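Local atomic coordinates of N-acetylglucosamine-6-phosphate deacetylase (Mycobacterium smegmatis, PDB entry 6FV4), a protein that probably removes the acetyl group from N-acetylglucosamine-6-phosphate by metal-dependent hydrolysis, as other members of the NagA family do. Residues B[95-101]-B[322-326]. The protein carries 1 engineered substitution. Numbering follows the deposited sequence.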
ATOM      1  N   LEU B  95      -4.931  33.692   8.025  1.00 32.08           N
ATOM      2  CA  LEU B  95      -3.990  33.219   7.021  1.00 29.66           C
ATOM      3  C   LEU B  95      -4.546  32.026   6.267  1.00 28.80           C
ATOM      4  O   LEU B  95      -4.603  32.023   5.035  1.00 28.45           O
ATOM      5  CB  LEU B  95      -2.653  32.843   7.659  1.00 28.16           C
ATOM      6  CG  LEU B  95      -1.883  32.327   6.451  1.00 32.32           C
ATOM      7  CD1 LEU B  95      -1.112  33.449   5.793  1.00 32.67           C
ATOM      8  CD2 LEU B  95      -1.037  31.097   6.747  1.00 32.76           C
ATOM      9  N   HIS B  96      -4.943  30.985   6.997  1.00 27.69           N
ATOM     10  CA  HIS B  96      -5.420  29.774   6.346  1.00 27.49           C
ATOM     11  C   HIS B  96      -6.749  29.992   5.640  1.00 30.15           C
ATOM     12  O   HIS B  96      -6.978  29.416   4.573  1.00 24.40           O
ATOM     13  CB  HIS B  96      -5.522  28.657   7.364  1.00 27.23           C
ATOM     14  CG  HIS B  96      -4.186  28.174   7.814  1.00 28.64           C
ATOM     15  ND1 HIS B  96      -3.443  27.280   7.074  1.00 24.34           N
ATOM     16  CD2 HIS B  96      -3.429  28.505   8.885  1.00 23.98           C
ATOM     17  CE1 HIS B  96      -2.293  27.059   7.686  1.00 27.79           C
ATOM     18  NE2 HIS B  96      -2.262  27.786   8.789  1.00 26.26           N
ATOM     19  N   ARG B  97      -7.631  30.818   6.212  1.00 27.21           N
ATOM     20  CA  ARG B  97      -8.898  31.134   5.544  1.00 29.98           C
ATOM     21  C   ARG B  97      -8.664  31.752   4.167  1.00 32.10           C
ATOM     22  O   ARG B  97      -9.377  31.436   3.205  1.00 30.23           O
ATOM     23  CB  ARG B  97      -9.733  32.088   6.413  1.00 28.14           C
ATOM     24  CG  ARG B  97     -11.235  31.800   6.434  1.00 34.98           C
ATOM     25  CD  ARG B  97     -11.935  32.483   7.625  1.00 31.44           C
ATOM     26  NE  ARG B  97     -12.313  31.548   8.682  1.00 29.13           N
ATOM     27  CZ  ARG B  97     -12.946  31.899   9.805  1.00 32.75           C
ATOM     28  NH1 ARG B  97     -13.281  33.161  10.015  1.00 31.85           N
ATOM     29  NH2 ARG B  97     -13.240  30.990  10.726  1.00 33.62           N
ATOM     30  N   ALA B  98      -7.670  32.641   4.057  1.00 29.78           N
ATOM     31  CA  ALA B  98      -7.370  33.298   2.794  1.00 32.62           C
ATOM     32  C   ALA B  98      -6.833  32.323   1.755  1.00 32.27           C
ATOM     33  O   ALA B  98      -6.865  32.628   0.561  1.00 32.43           O
ATOM     34  CB  ALA B  98      -6.359  34.426   3.017  1.00 37.24           C
ATOM     35  N   HIS B  99      -6.336  31.167   2.181  1.00 31.08           N
ATOM     36  CA  HIS B  99      -5.888  30.131   1.270  1.00 29.16           C
ATOM     37  C   HIS B  99      -6.891  29.002   1.121  1.00 30.38           C
ATOM     38  O   HIS B  99      -6.537  27.948   0.579  1.00 30.05           O
ATOM     39  CB  HIS B  99      -4.542  29.592   1.731  1.00 32.11           C
ATOM     40  CG  HIS B  99      -3.460  30.612   1.651  1.00 36.37           C
ATOM     41  ND1 HIS B  99      -2.672  30.767   0.534  1.00 36.62           N
ATOM     42  CD2 HIS B  99      -3.064  31.561   2.531  1.00 35.34           C
ATOM     43  CE1 HIS B  99      -1.817  31.753   0.738  1.00 39.99           C
ATOM     44  NE2 HIS B  99      -2.035  32.251   1.941  1.00 37.60           N
ATOM     45  N   GLY B 100      -8.124  29.192   1.604  1.00 31.47           N
ATOM     46  CA  GLY B 100      -9.238  28.309   1.294  1.00 30.23           C
ATOM     47  C   GLY B 100      -9.676  27.370   2.395  1.00 26.03           C
ATOM     48  O   GLY B 100     -10.635  26.612   2.188  1.00 24.64           O
ATOM     49  N   SER B 101      -9.017  27.378   3.556  1.00 25.50           N
ATOM     50  CA  SER B 101      -9.425  26.503   4.652  1.00 25.94           C
ATOM     51  C   SER B 101     -10.585  27.180   5.357  1.00 28.32           C
ATOM     52  O   SER B 101     -10.383  28.070   6.182  1.00 27.30           O
ATOM     53  CB  SER B 101      -8.277  26.246   5.619  1.00 25.69           C
ATOM     54  OG  SER B 101      -7.227  25.551   4.994  1.00 26.76           O
ATOM     55  N   ALA B 322       2.934  24.408   5.204  1.00 28.69           N
ATOM     56  CA  ALA B 322       2.002  24.156   4.117  1.00 32.89           C
ATOM     57  C   ALA B 322       0.658  24.797   4.414  1.00 28.71           C
ATOM     58  O   ALA B 322       0.244  24.896   5.569  1.00 30.31           O
ATOM     59  CB  ALA B 322       1.807  22.654   3.905  1.00 30.07           C
ATOM     60  N   THR B 323      -0.018  25.239   3.359  1.00 32.61           N
ATOM     61  CA  THR B 323      -1.427  25.609   3.419  1.00 35.25           C
ATOM     62  C   THR B 323      -2.238  24.572   2.659  1.00 29.98           C
ATOM     63  O   THR B 323      -1.711  23.844   1.810  1.00 28.18           O
ATOM     64  CB  THR B 323      -1.679  26.993   2.806  1.00 35.47           C
ATOM     65  OG1 THR B 323      -1.305  26.970   1.423  1.00 35.88           O
ATOM     66  CG2 THR B 323      -0.872  28.050   3.519  1.00 35.06           C
ATOM     67  N   MET B 324      -3.532  24.508   2.962  1.00 26.68           N
ATOM     68  CA  MET B 324      -4.368  23.537   2.261  1.00 25.02           C
ATOM     69  C   MET B 324      -4.344  23.769   0.762  1.00 28.63           C
ATOM     70  O   MET B 324      -4.437  22.805  -0.003  1.00 28.43           O
ATOM     71  CB  MET B 324      -5.801  23.567   2.776  1.00 27.60           C
ATOM     72  CG  MET B 324      -5.995  22.844   4.094  1.00 23.88           C
ATOM     73  SD  MET B 324      -5.540  21.106   4.228  1.00 29.18           S
ATOM     74  CE  MET B 324      -7.038  20.269   3.666  1.00 23.86           C
ATOM     75  N   GLU B 325      -4.218  25.031   0.332  1.00 25.99           N
ATOM     76  CA  GLU B 325      -4.054  25.350  -1.082  1.00 33.52           C
ATOM     77  C   GLU B 325      -2.845  24.635  -1.686  1.00 34.00           C
ATOM     78  O   GLU B 325      -2.908  24.131  -2.814  1.00 31.09           O
ATOM     79  CB  GLU B 325      -3.914  26.868  -1.244  1.00 32.62           C
ATOM     80  CG  GLU B 325      -3.438  27.310  -2.613  1.00 36.61           C
ATOM     81  CD  GLU B 325      -3.343  28.809  -2.736  1.00 35.87           C
ATOM     82  OE1 GLU B 325      -3.096  29.310  -3.848  1.00 33.92           O
ATOM     83  OE2 GLU B 325      -3.535  29.495  -1.719  1.00 36.31           O
ATOM     84  N   GLN B 326      -1.725  24.591  -0.955  1.00 36.29           N
ATOM     85  CA  GLN B 326      -0.530  23.945  -1.491  1.00 32.75           C
ATOM     86  C   GLN B 326      -0.674  22.429  -1.506  1.00 31.69           C
ATOM     87  O   GLN B 326      -0.282  21.777  -2.479  1.00 28.04           O
ATOM     88  CB  GLN B 326       0.709  24.352  -0.686  1.00 34.73           C
ATOM     89  CG  GLN B 326       1.180  25.778  -0.946  1.00 35.94           C
ATOM     90  CD  GLN B 326       2.157  26.273   0.110  1.00 44.11           C
ATOM     91  OE1 GLN B 326       1.747  26.838   1.119  1.00 35.25           O
ATOM     92  NE2 GLN B 326       3.454  26.082  -0.128  1.00 47.14           N
TER
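H99 and T323 meet where a Schellman motif ends helix 86-98 and a capping box starts helix 324-334, two helices of the amidohydrolase barrel domain. G100 closes the first helix as S101 N bonds back to H96 O and G100 N to R97 O; glycine, lacking a CB, suits the positive phi here. Buried T323, S101, M324 and H96 make the tight part, and H99 spans it and the partly exposed side. T323, compact and branched, lays its CG2 methyl over one face of the H99 imidazole as a CH-pi contact, 4.3 Å from the ring centroid. With chi1 at 62°, its OG1 accepts a weak bond from Q326 N; Q326 OE1 in turn accepts from T323 N and OG1. S101 OG lies 3.1 Å from M324 CG, and the flexible thioether chain, bent at chi2 and chi3, touches F68 and D70 of strand 63-76. H96, its NE2 bonded to G75 O, turns its CE1 edge to A322 O, 3.9 Å away. The partly exposed side is polar. There E325 extends to H99, its OE1 accepting from V382 N, and the ring stands 41° from the carboxylate plane; H99 ND1 donates to E325 OE2 at 2.7 Å, nearly along the C-O axis.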